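PDB 5BU9: beta-N-acetylhexosaminidase from Beutenbergia cavernae, which probably hydrolyses terminal non-reducing N-acetyl-D-hexosamine residues from N-acetyl-beta-D-hexosaminides, as a member of glycoside hydrolase family 3. Local coordinates for residues His185-Gly190 with Ala242-Ser247; Asp205-Thr208 with Ala212-Gln215; Gln237-Ala242 with Ser247-Ser252. All coordinates share one frame; numbering follows the deposited sequence.

Interaction 1: residues His185-Gly190 with Ala242-Ser247; sequences HFPGLG and APAAFS
Ala244, the residue that meets Pro187 across this contact, is held in a 3-10 turn closed by a 2.8 Å bond from Phe246 N to Pro243 O. A second bond follows at once, Ser247 N to Ala244 O at 2.9 Å, and together they hold the turn in which the Ala244 methyl points toward Pro187. That methyl reaches the flank of the proline ring, with Ala244 CB 3.9 Å from Pro187 CD, and it also lies 4.4 Å from Phe186 O. The meeting is small, burying 58 Å² in all, with the proline-alanine touch as its apolar part. Pro187 is presented this way by a cis peptide bond before it, which turns the chain sharply at the end of the strand. A second cis bond precedes His185. Gly188 follows at phi 136° and psi 122°, where a side chain would press against the carbonyl oxygen of Pro187, so the turn calls for glycine. His-Phe-Pro-Gly belongs to the KHFPGHG motif of family 3 N-acetylglucosaminidases, with leucine at the second histidine position; as in relatives, the segment probably borders the sugar pocket. Here His185 ND1 bonds to Asp135 and NE2 to a glycerol, probably from the crystallisation liquor, while Leu189 CD2 lies 3.6 Å above one face of the imidazole, toward its rim. The Phe186 ring has Pro187 CB over one face, also near the rim. Around the contact, Phe186 stacks edge-to-face on Phe217 of helix 212-222 and packs on Leu254 and Leu255 of helix 248-258, while Tyr235 of strand 234-235 touches both Pro187 and Ala244.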
ATOM      1  N   HIS A 185       1.547   8.490  -1.242  1.00 33.77           N
ATOM      2  CA  HIS A 185       2.408   7.844  -0.251  1.00 32.93           C
ATOM      3  C   HIS A 185       2.742   8.836   0.857  1.00 39.80           C
ATOM      4  O   HIS A 185       3.500   9.773   0.638  1.00 34.15           O
ATOM      5  CB  HIS A 185       3.737   7.363  -0.885  1.00 26.33           C
ATOM      6  CG  HIS A 185       3.591   6.702  -2.219  1.00 37.67           C
ATOM      7  ND1 HIS A 185       3.202   7.384  -3.352  1.00 30.41           N
ATOM      8  CD2 HIS A 185       3.828   5.424  -2.610  1.00 31.27           C
ATOM      9  CE1 HIS A 185       3.188   6.551  -4.380  1.00 56.32           C
ATOM     10  NE2 HIS A 185       3.572   5.355  -3.960  1.00 31.25           N
ATOM     11  N   PHE A 186       2.206   8.611   2.045  1.00 33.57           N
ATOM     12  CA  PHE A 186       2.307   9.564   3.140  1.00 37.57           C
ATOM     13  C   PHE A 186       3.753   9.671   3.639  1.00 36.70           C
ATOM     14  O   PHE A 186       4.422   8.656   3.824  1.00 29.10           O
ATOM     15  CB  PHE A 186       1.370   9.132   4.276  1.00 28.53           C
ATOM     16  CG  PHE A 186       1.239  10.131   5.348  1.00 37.63           C
ATOM     17  CD1 PHE A 186       0.243  11.085   5.290  1.00 34.83           C
ATOM     18  CD2 PHE A 186       2.102  10.126   6.423  1.00 26.91           C
ATOM     19  CE1 PHE A 186       0.090  12.027   6.286  1.00 34.12           C
ATOM     20  CE2 PHE A 186       1.961  11.091   7.449  1.00 35.58           C
ATOM     21  CZ  PHE A 186       0.960  12.035   7.367  1.00 45.16           C
ATOM     22  N   PRO A 187       4.238  10.893   3.885  1.00 30.60           N
ATOM     23  CA  PRO A 187       3.522  12.189   3.875  1.00 30.35           C
ATOM     24  C   PRO A 187       3.523  12.945   2.541  1.00 37.97           C
ATOM     25  O   PRO A 187       3.084  14.107   2.491  1.00 35.67           O
ATOM     26  CB  PRO A 187       4.282  13.006   4.940  1.00 34.38           C
ATOM     27  CG  PRO A 187       5.720  12.493   4.818  1.00 25.69           C
ATOM     28  CD  PRO A 187       5.596  10.998   4.460  1.00 24.77           C
ATOM     29  N   GLY A 188       3.965  12.298   1.474  1.00 35.62           N
ATOM     30  CA  GLY A 188       3.953  12.902   0.150  1.00 26.96           C
ATOM     31  C   GLY A 188       5.243  12.664  -0.623  1.00 47.61           C
ATOM     32  O   GLY A 188       6.326  13.023  -0.182  1.00 40.05           O
ATOM     33  N   LEU A 189       5.130  12.044  -1.791  1.00 32.30           N
ATOM     34  CA  LEU A 189       6.298  11.675  -2.590  1.00 25.99           C
ATOM     35  C   LEU A 189       6.423  12.555  -3.826  1.00 46.84           C
ATOM     36  O   LEU A 189       7.281  12.318  -4.675  1.00 31.87           O
ATOM     37  CB  LEU A 189       6.188  10.208  -2.998  1.00 30.87           C
ATOM     38  CG  LEU A 189       7.401   9.306  -3.139  1.00 44.69           C
ATOM     39  CD1 LEU A 189       8.429   9.563  -2.048  1.00 25.37           C
ATOM     40  CD2 LEU A 189       6.928   7.857  -3.088  1.00 27.98           C
ATOM     41  N   GLY A 190       5.570  13.570  -3.926  1.00 28.72           N
ATOM     42  CA  GLY A 190       5.553  14.406  -5.106  1.00 28.85           C
ATOM     43  C   GLY A 190       6.620  15.474  -5.158  1.00 29.14           C
ATOM     44  O   GLY A 190       6.635  16.271  -6.088  1.00 43.71           O
ATOM     45  N   ALA A 242      15.095   9.116  10.025  1.00 27.75           N
ATOM     46  CA  ALA A 242      14.754   7.823   9.454  1.00 26.52           C
ATOM     47  C   ALA A 242      13.925   7.968   8.205  1.00 28.86           C
ATOM     48  O   ALA A 242      13.207   8.961   8.037  1.00 28.25           O
ATOM     49  CB  ALA A 242      13.974   6.964  10.482  1.00 22.24           C
ATOM     50  N   PRO A 243      13.979   6.946   7.342  1.00 29.77           N
ATOM     51  CA  PRO A 243      12.938   6.770   6.328  1.00 25.40           C
ATOM     52  C   PRO A 243      11.533   6.910   6.930  1.00 34.97           C
ATOM     53  O   PRO A 243      11.300   6.294   7.982  1.00 32.99           O
ATOM     54  CB  PRO A 243      13.174   5.334   5.839  1.00 24.37           C
ATOM     55  CG  PRO A 243      14.640   5.131   6.013  1.00 26.51           C
ATOM     56  CD  PRO A 243      14.975   5.857   7.318  1.00 25.95           C
ATOM     57  N   ALA A 244      10.614   7.635   6.282  1.00 27.23           N
ATOM     58  CA  ALA A 244       9.288   7.919   6.887  1.00 24.99           C
ATOM     59  C   ALA A 244       8.627   6.647   7.376  1.00 22.59           C
ATOM     60  O   ALA A 244       8.070   6.637   8.451  1.00 29.47           O
ATOM     61  CB  ALA A 244       8.354   8.651   5.884  1.00 21.19           C
ATOM     62  N   ALA A 245       8.716   5.570   6.580  1.00 23.87           N
ATOM     63  CA  ALA A 245       8.067   4.298   6.895  1.00 24.91           C
ATOM     64  C   ALA A 245       8.568   3.687   8.214  1.00 34.40           C
ATOM     65  O   ALA A 245       7.882   2.848   8.812  1.00 24.70           O
ATOM     66  CB  ALA A 245       8.248   3.288   5.749  1.00 27.69           C
ATOM     67  N   PHE A 246       9.743   4.125   8.653  1.00 22.83           N
ATOM     68  CA  PHE A 246      10.374   3.648   9.882  1.00 33.44           C
ATOM     69  C   PHE A 246      10.301   4.703  10.972  1.00 34.24           C
ATOM     70  O   PHE A 246      10.909   4.545  12.019  1.00 31.51           O
ATOM     71  CB  PHE A 246      11.870   3.304   9.676  1.00 26.09           C
ATOM     72  CG  PHE A 246      12.142   2.236   8.609  1.00 25.88           C
ATOM     73  CD1 PHE A 246      11.137   1.398   8.153  1.00 22.04           C
ATOM     74  CD2 PHE A 246      13.429   2.062   8.107  1.00 21.53           C
ATOM     75  CE1 PHE A 246      11.399   0.430   7.190  1.00 28.74           C
ATOM     76  CE2 PHE A 246      13.696   1.099   7.125  1.00 26.99           C
ATOM     77  CZ  PHE A 246      12.679   0.289   6.672  1.00 23.51           C
ATOM     78  N   SER A 247       9.594   5.801  10.723  1.00 29.25           N
ATOM     79  CA  SER A 247       9.568   6.879  11.710  1.00 33.16           C
ATOM     80  C   SER A 247       8.357   6.790  12.640  1.00 35.88           C
ATOM     81  O   SER A 247       7.214   6.995  12.208  1.00 34.16           O
ATOM     82  CB  SER A 247       9.581   8.231  11.000  1.00 32.64           C
ATOM     83  OG  SER A 247       9.307   9.265  11.910  1.00 36.33           O
TER

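Interaction 2: residues Asp205-Thr208 with Ala212-Gln215; sequences DVTT and ASVQ
The flat group that carries this contact is the backbone carbonyl of Thr208, and no ring takes part: its oxygen is approached by the Val214 methyl, with Val214 CG2 3.5 Å from Thr208 O and a C=O...CG2 angle of about 140°, so the methyl comes at the far end of the carbonyl and not over its carbon. Val214 sends CG1 away from its own backbone N (chi1 -178°), which leaves CG2 as the branch turned to the loop. One residue earlier on each side, the Thr207 methyl CG2 lies 3.8 Å from Ser213 OG. The hydroxyls of this pair are joined through water 1, which donates to Thr207 OG1 at 2.8 Å and to Ser213 OG at 2.7 Å. Ser213 was modelled in two conformers, so the bridge is somewhat doubtful. This places the loop that follows strand 203-204 against the first turn of helix 212-222 in the TIM barrel of the family 3 domain. The loop belongs to the long excursion between barrel strand 180-186 and that helix; in related N-acetylglucosaminidases the corresponding excursion carries the acid/base residues. Each hydroxyl has a further partner: Thr207 OG1 bonds to Asp204 OD2, and Ser213 OG to the carbonyl of Pro187. Thr208 OG1 accepts from Asp210 N, two residues on, as in an ST turn, and Ser213 N bonds to Asp211 OD2 just ahead of the helix. Val214 also packs against Leu259, and Thr207 against Arg191.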
ATOM      1  N   ASP A 205      13.615  17.673   1.153  1.00 29.34           N
ATOM      2  CA  ASP A 205      14.010  18.816   1.976  1.00 42.91           C
ATOM      3  C   ASP A 205      12.975  19.955   2.045  1.00 40.67           C
ATOM      4  O   ASP A 205      13.310  21.026   2.530  1.00 43.69           O
ATOM      5  CB  ASP A 205      15.354  19.393   1.482  1.00 34.17           C
ATOM      6  CG  ASP A 205      15.287  19.987   0.083  1.00 73.76           C
ATOM      7  OD1 ASP A 205      14.299  19.740  -0.648  1.00 57.16           O
ATOM      8  OD2 ASP A 205      16.247  20.703  -0.290  1.00 86.63           O
ATOM      9  N   VAL A 206      11.749  19.741   1.561  1.00 36.20           N
ATOM     10  CA  VAL A 206      10.767  20.841   1.458  1.00 34.55           C
ATOM     11  C   VAL A 206       9.404  20.512   2.051  1.00 44.16           C
ATOM     12  O   VAL A 206       8.692  21.419   2.460  1.00 56.96           O
ATOM     13  CB  VAL A 206      10.577  21.272  -0.004  1.00 48.24           C
ATOM     14  CG1 VAL A 206      11.795  22.026  -0.496  1.00 42.71           C
ATOM     15  CG2 VAL A 206      10.314  20.037  -0.869  1.00 30.86           C
ATOM     16  N   THR A 207       9.031  19.228   2.081  1.00 30.36           N
ATOM     17  CA  THR A 207       7.716  18.820   2.593  1.00 31.60           C
ATOM     18  C   THR A 207       7.692  18.895   4.115  1.00 39.06           C
ATOM     19  O   THR A 207       8.438  18.152   4.770  1.00 30.08           O
ATOM     20  CB  THR A 207       7.344  17.363   2.125  1.00 28.80           C
ATOM     21  OG1 THR A 207       7.330  17.286   0.689  1.00 39.20           O
ATOM     22  CG2 THR A 207       6.000  16.910   2.697  1.00 28.98           C
ATOM     23  N   THR A 208       6.852  19.792   4.657  1.00 43.68           N
ATOM     24  CA  THR A 208       6.570  19.902   6.102  1.00 35.91           C
ATOM     25  C   THR A 208       5.238  19.232   6.448  1.00 32.26           C
ATOM     26  O   THR A 208       4.534  18.766   5.557  1.00 41.60           O
ATOM     27  CB  THR A 208       6.482  21.361   6.584  1.00 39.17           C
ATOM     28  OG1 THR A 208       5.230  21.910   6.164  1.00 38.10           O
ATOM     29  CG2 THR A 208       7.627  22.209   6.000  1.00 33.85           C
ATOM     30  N   ALA A 212       0.831  20.938   1.451  1.00 36.54           N
ATOM     31  CA  ALA A 212      -0.365  20.620   0.703  1.00 50.19           C
ATOM     32  C   ALA A 212      -0.599  19.109   0.608  1.00 41.94           C
ATOM     33  O   ALA A 212      -1.746  18.652   0.650  1.00 45.06           O
ATOM     34  CB  ALA A 212      -0.269  21.229  -0.670  1.00 38.07           C
ATOM     35  N   SER A 213       0.470  18.329   0.486  0.79 34.04           N
ATOM     36  CA  SER A 213       0.300  16.876   0.396  0.79 39.95           C
ATOM     37  C   SER A 213      -0.263  16.325   1.707  0.79 32.53           C
ATOM     38  O   SER A 213      -1.196  15.528   1.696  0.79 45.63           O
ATOM     39  CB  SER A 213       1.610  16.177   0.045  0.79 41.80           C
ATOM     40  OG  SER A 213       2.556  16.329   1.081  0.79 32.93           O
ATOM     41  N   VAL A 214       0.255  16.796   2.832  1.00 36.03           N
ATOM     42  CA  VAL A 214      -0.303  16.399   4.122  1.00 39.16           C
ATOM     43  C   VAL A 214      -1.762  16.849   4.246  1.00 39.59           C
ATOM     44  O   VAL A 214      -2.588  16.111   4.753  1.00 40.24           O
ATOM     45  CB  VAL A 214       0.522  16.935   5.264  1.00 46.99           C
ATOM     46  CG1 VAL A 214      -0.064  16.463   6.588  1.00 32.84           C
ATOM     47  CG2 VAL A 214       1.940  16.433   5.114  1.00 31.50           C
ATOM     48  N   GLN A 215      -2.087  18.038   3.749  1.00 40.81           N
ATOM     49  CA  GLN A 215      -3.485  18.471   3.704  1.00 40.05           C
ATOM     50  C   GLN A 215      -4.323  17.545   2.793  1.00 50.69           C
ATOM     51  O   GLN A 215      -5.463  17.230   3.084  1.00 38.29           O
ATOM     52  CB  GLN A 215      -3.579  19.909   3.220  1.00 39.22           C
ATOM     53  CG  GLN A 215      -3.068  20.960   4.198  1.00 48.23           C
ATOM     54  CD  GLN A 215      -2.728  22.260   3.471  1.00 80.73           C
ATOM     55  OE1 GLN A 215      -3.397  22.634   2.499  1.00 75.10           O
ATOM     56  NE2 GLN A 215      -1.666  22.935   3.915  1.00 57.33           N
TER
HETATM   57  O   HOH W   1       4.792  16.693  -0.388  1.00 48.49           O

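Interaction 3: residues Gln237-Ala242 with Ser247-Ser252; sequences QIDPDA and SREIVS
The loop at Asp239 runs past the start of helix 248-258, with Asp239 CA 7.0 Å from Ile250 CA. The motif is a helix N-cap with a second layer: Ser247 is the capping residue, and Asp239 holds the cap. Ser247 OG accepts from Ile250 N at 3.0 Å, with an N-H...O angle of 156°, and in turn donates its own proton to Asp239 OD2 at 2.6 Å. The aspartate receives it on the anti lone pair, the one directed away from OD1. With CG set opposite the backbone N (chi1 177°), the Asp239 carboxylate extends from the loop to the serine. Its other oxygen is used within the loop: Asp239 OD1 takes Asp241 N at 3.1 Å, met 58° out of the carboxylate plane, and closes an Asx turn. One side chain therefore ties both the bend of the loop and the cap of the helix. With alanine in place of Asp239, the Ser247 hydroxyl would probably lose its acceptor and the Asx turn its closing bond, and the loop could shift from the helix start. Glu249 stretches out from the first turn, and its OE1 stands 4.6 Å from Asp239 OD1; these like charges may disfavour each other somewhat, although the Asp239 carboxylate takes two N-H or O-H donors. Beside the cap the isoleucines pack, crossing at about a right angle. Ile238 also touches Pro187, and Ile250 touches Ala244, which ties this pair to those loops. The closest touch between the isoleucines joins Ile238 CG2 to Ile250 CG1 at 3.6 Å.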
ATOM      1  N   GLN A 237      12.205  18.019   7.034  1.00 30.87           N
ATOM      2  CA  GLN A 237      11.445  19.034   7.788  1.00 29.74           C
ATOM      3  C   GLN A 237      10.406  18.434   8.722  1.00 39.87           C
ATOM      4  O   GLN A 237       9.641  19.176   9.349  1.00 42.18           O
ATOM      5  CB  GLN A 237      10.714  19.995   6.832  1.00 37.59           C
ATOM      6  CG  GLN A 237      11.564  20.495   5.672  1.00 42.05           C
ATOM      7  CD  GLN A 237      12.769  21.261   6.155  1.00 48.70           C
ATOM      8  OE1 GLN A 237      12.678  22.033   7.110  1.00 51.16           O
ATOM      9  NE2 GLN A 237      13.916  21.031   5.521  1.00 48.52           N
ATOM     10  N   ILE A 238      10.333  17.104   8.770  1.00 32.60           N
ATOM     11  CA  ILE A 238       9.367  16.414   9.630  1.00 36.21           C
ATOM     12  C   ILE A 238      10.138  15.493  10.546  1.00 34.06           C
ATOM     13  O   ILE A 238      10.086  15.643  11.759  1.00 37.53           O
ATOM     14  CB  ILE A 238       8.295  15.629   8.824  1.00 39.20           C
ATOM     15  CG1 ILE A 238       7.589  16.536   7.811  1.00 32.33           C
ATOM     16  CG2 ILE A 238       7.260  15.051   9.773  1.00 34.78           C
ATOM     17  CD1 ILE A 238       6.706  15.780   6.817  1.00 33.63           C
ATOM     18  N   ASP A 239      10.855  14.530   9.976  1.00 34.38           N
ATOM     19  CA  ASP A 239      11.776  13.713  10.790  1.00 36.26           C
ATOM     20  C   ASP A 239      12.983  13.262   9.987  1.00 29.78           C
ATOM     21  O   ASP A 239      12.880  12.334   9.177  1.00 31.98           O
ATOM     22  CB  ASP A 239      11.054  12.500  11.359  1.00 25.46           C
ATOM     23  CG  ASP A 239      11.987  11.567  12.150  1.00 41.55           C
ATOM     24  OD1 ASP A 239      13.089  11.960  12.559  1.00 30.82           O
ATOM     25  OD2 ASP A 239      11.599  10.412  12.374  1.00 29.71           O
ATOM     26  N   PRO A 240      14.134  13.909  10.222  1.00 30.28           N
ATOM     27  CA  PRO A 240      15.320  13.630   9.390  1.00 26.13           C
ATOM     28  C   PRO A 240      16.093  12.385   9.824  1.00 49.17           C
ATOM     29  O   PRO A 240      17.091  12.058   9.188  1.00 26.62           O
ATOM     30  CB  PRO A 240      16.188  14.881   9.570  1.00 30.20           C
ATOM     31  CG  PRO A 240      15.805  15.424  10.984  1.00 30.36           C
ATOM     32  CD  PRO A 240      14.320  15.053  11.153  1.00 31.87           C
ATOM     33  N   ASP A 241      15.645  11.714  10.886  1.00 26.62           N
ATOM     34  CA  ASP A 241      16.393  10.602  11.487  1.00 29.66           C
ATOM     35  C   ASP A 241      16.115   9.237  10.867  1.00 31.49           C
ATOM     36  O   ASP A 241      16.814   8.302  11.171  1.00 29.64           O
ATOM     37  CB  ASP A 241      16.092  10.495  12.976  1.00 24.62           C
ATOM     38  CG  ASP A 241      16.660  11.651  13.774  1.00 29.34           C
ATOM     39  OD1 ASP A 241      17.219  12.591  13.167  1.00 39.24           O
ATOM     40  OD2 ASP A 241      16.543  11.614  15.021  1.00 31.76           O
ATOM     41  N   ALA A 242      15.095   9.116  10.025  1.00 27.75           N
ATOM     42  CA  ALA A 242      14.754   7.823   9.454  1.00 26.52           C
ATOM     43  C   ALA A 242      13.925   7.968   8.205  1.00 28.86           C
ATOM     44  O   ALA A 242      13.207   8.961   8.037  1.00 28.25           O
ATOM     45  CB  ALA A 242      13.974   6.964  10.482  1.00 22.24           C
ATOM     46  N   SER A 247       9.594   5.801  10.723  1.00 29.25           N
ATOM     47  CA  SER A 247       9.568   6.879  11.710  1.00 33.16           C
ATOM     48  C   SER A 247       8.357   6.790  12.640  1.00 35.88           C
ATOM     49  O   SER A 247       7.214   6.995  12.208  1.00 34.16           O
ATOM     50  CB  SER A 247       9.581   8.231  11.000  1.00 32.64           C
ATOM     51  OG  SER A 247       9.307   9.265  11.910  1.00 36.33           O
ATOM     52  N   ARG A 248       8.590   6.492  13.917  1.00 32.61           N
ATOM     53  CA  ARG A 248       7.494   6.564  14.875  1.00 27.81           C
ATOM     54  C   ARG A 248       6.793   7.938  14.786  1.00 51.33           C
ATOM     55  O   ARG A 248       5.558   8.020  14.789  1.00 32.98           O
ATOM     56  CB  ARG A 248       7.984   6.313  16.297  1.00 32.13           C
ATOM     57  CG  ARG A 248       6.856   6.195  17.346  1.00 34.65           C
ATOM     58  CD  ARG A 248       6.049   4.906  17.153  1.00 32.68           C
ATOM     59  NE  ARG A 248       4.894   4.851  18.036  1.00 44.78           N
ATOM     60  CZ  ARG A 248       4.092   3.799  18.179  1.00 46.18           C
ATOM     61  NH1 ARG A 248       4.328   2.685  17.519  1.00 37.81           N
ATOM     62  NH2 ARG A 248       3.046   3.854  18.996  1.00 40.85           N
ATOM     63  N   GLU A 249       7.567   9.009  14.650  1.00 30.06           N
ATOM     64  CA  GLU A 249       6.971  10.342  14.643  1.00 31.77           C
ATOM     65  C   GLU A 249       6.037  10.579  13.465  1.00 52.11           C
ATOM     66  O   GLU A 249       4.963  11.173  13.609  1.00 36.69           O
ATOM     67  CB  GLU A 249       8.039  11.432  14.623  1.00 37.46           C
ATOM     68  CG  GLU A 249       7.375  12.792  14.609  1.00 71.19           C
ATOM     69  CD  GLU A 249       8.341  13.918  14.790  1.00 84.28           C
ATOM     70  OE1 GLU A 249       9.555  13.639  14.916  1.00 93.68           O
ATOM     71  OE2 GLU A 249       7.882  15.082  14.807  1.00 64.19           O
ATOM     72  N   ILE A 250       6.438  10.114  12.290  1.00 36.15           N
ATOM     73  CA  ILE A 250       5.645  10.382  11.118  1.00 32.15           C
ATOM     74  C   ILE A 250       4.420   9.470  11.104  1.00 27.76           C
ATOM     75  O   ILE A 250       3.307   9.926  10.827  1.00 38.78           O
ATOM     76  CB  ILE A 250       6.483  10.221   9.864  1.00 35.27           C
ATOM     77  CG1 ILE A 250       7.422  11.417   9.688  1.00 27.07           C
ATOM     78  CG2 ILE A 250       5.596  10.007   8.689  1.00 23.96           C
ATOM     79  CD1 ILE A 250       8.310  11.307   8.441  1.00 28.72           C
ATOM     80  N   VAL A 251       4.625   8.184  11.415  1.00 27.57           N
ATOM     81  CA  VAL A 251       3.553   7.174  11.275  1.00 25.81           C
ATOM     82  C   VAL A 251       2.555   7.249  12.423  1.00 41.94           C
ATOM     83  O   VAL A 251       1.331   7.269  12.199  1.00 40.36           O
ATOM     84  CB  VAL A 251       4.114   5.768  11.168  1.00 23.52           C
ATOM     85  CG1 VAL A 251       2.996   4.773  11.156  1.00 29.04           C
ATOM     86  CG2 VAL A 251       4.957   5.631   9.893  1.00 21.73           C
ATOM     87  N   SER A 252       3.069   7.314  13.650  1.00 33.62           N
ATOM     88  CA  SER A 252       2.216   7.291  14.817  1.00 37.69           C
ATOM     89  C   SER A 252       1.850   8.685  15.327  1.00 42.59           C
ATOM     90  O   SER A 252       0.680   8.933  15.552  1.00 44.44           O
ATOM     91  CB  SER A 252       2.870   6.472  15.937  1.00 33.45           C
ATOM     92  OG  SER A 252       2.710   5.090  15.672  1.00 34.03           O
TER

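The three contacts form one continuous patch on the same side of the chain's centre. Interaction 2 lies within the chain loop closed by interaction 1, about 11 Å away between centres, and the two meet where Pro187 O and Ser213 OG stand 2.7 Å apart, a probable hydrogen bond. Interaction 3 crosses interaction 1 along the chain and shares Ala242 and Ser247 with it; their centres are about 8 Å apart, with Ala244 CB 3.7 Å from Ile250 CD1. Ile238 of interaction 3 reaches both others, its CG1 3.5 Å from Thr207 O and its CD1 4.0 Å from Pro187 CG. The glycerol on His185, in the first segment of interaction 1, probably lies in the sugar pocket.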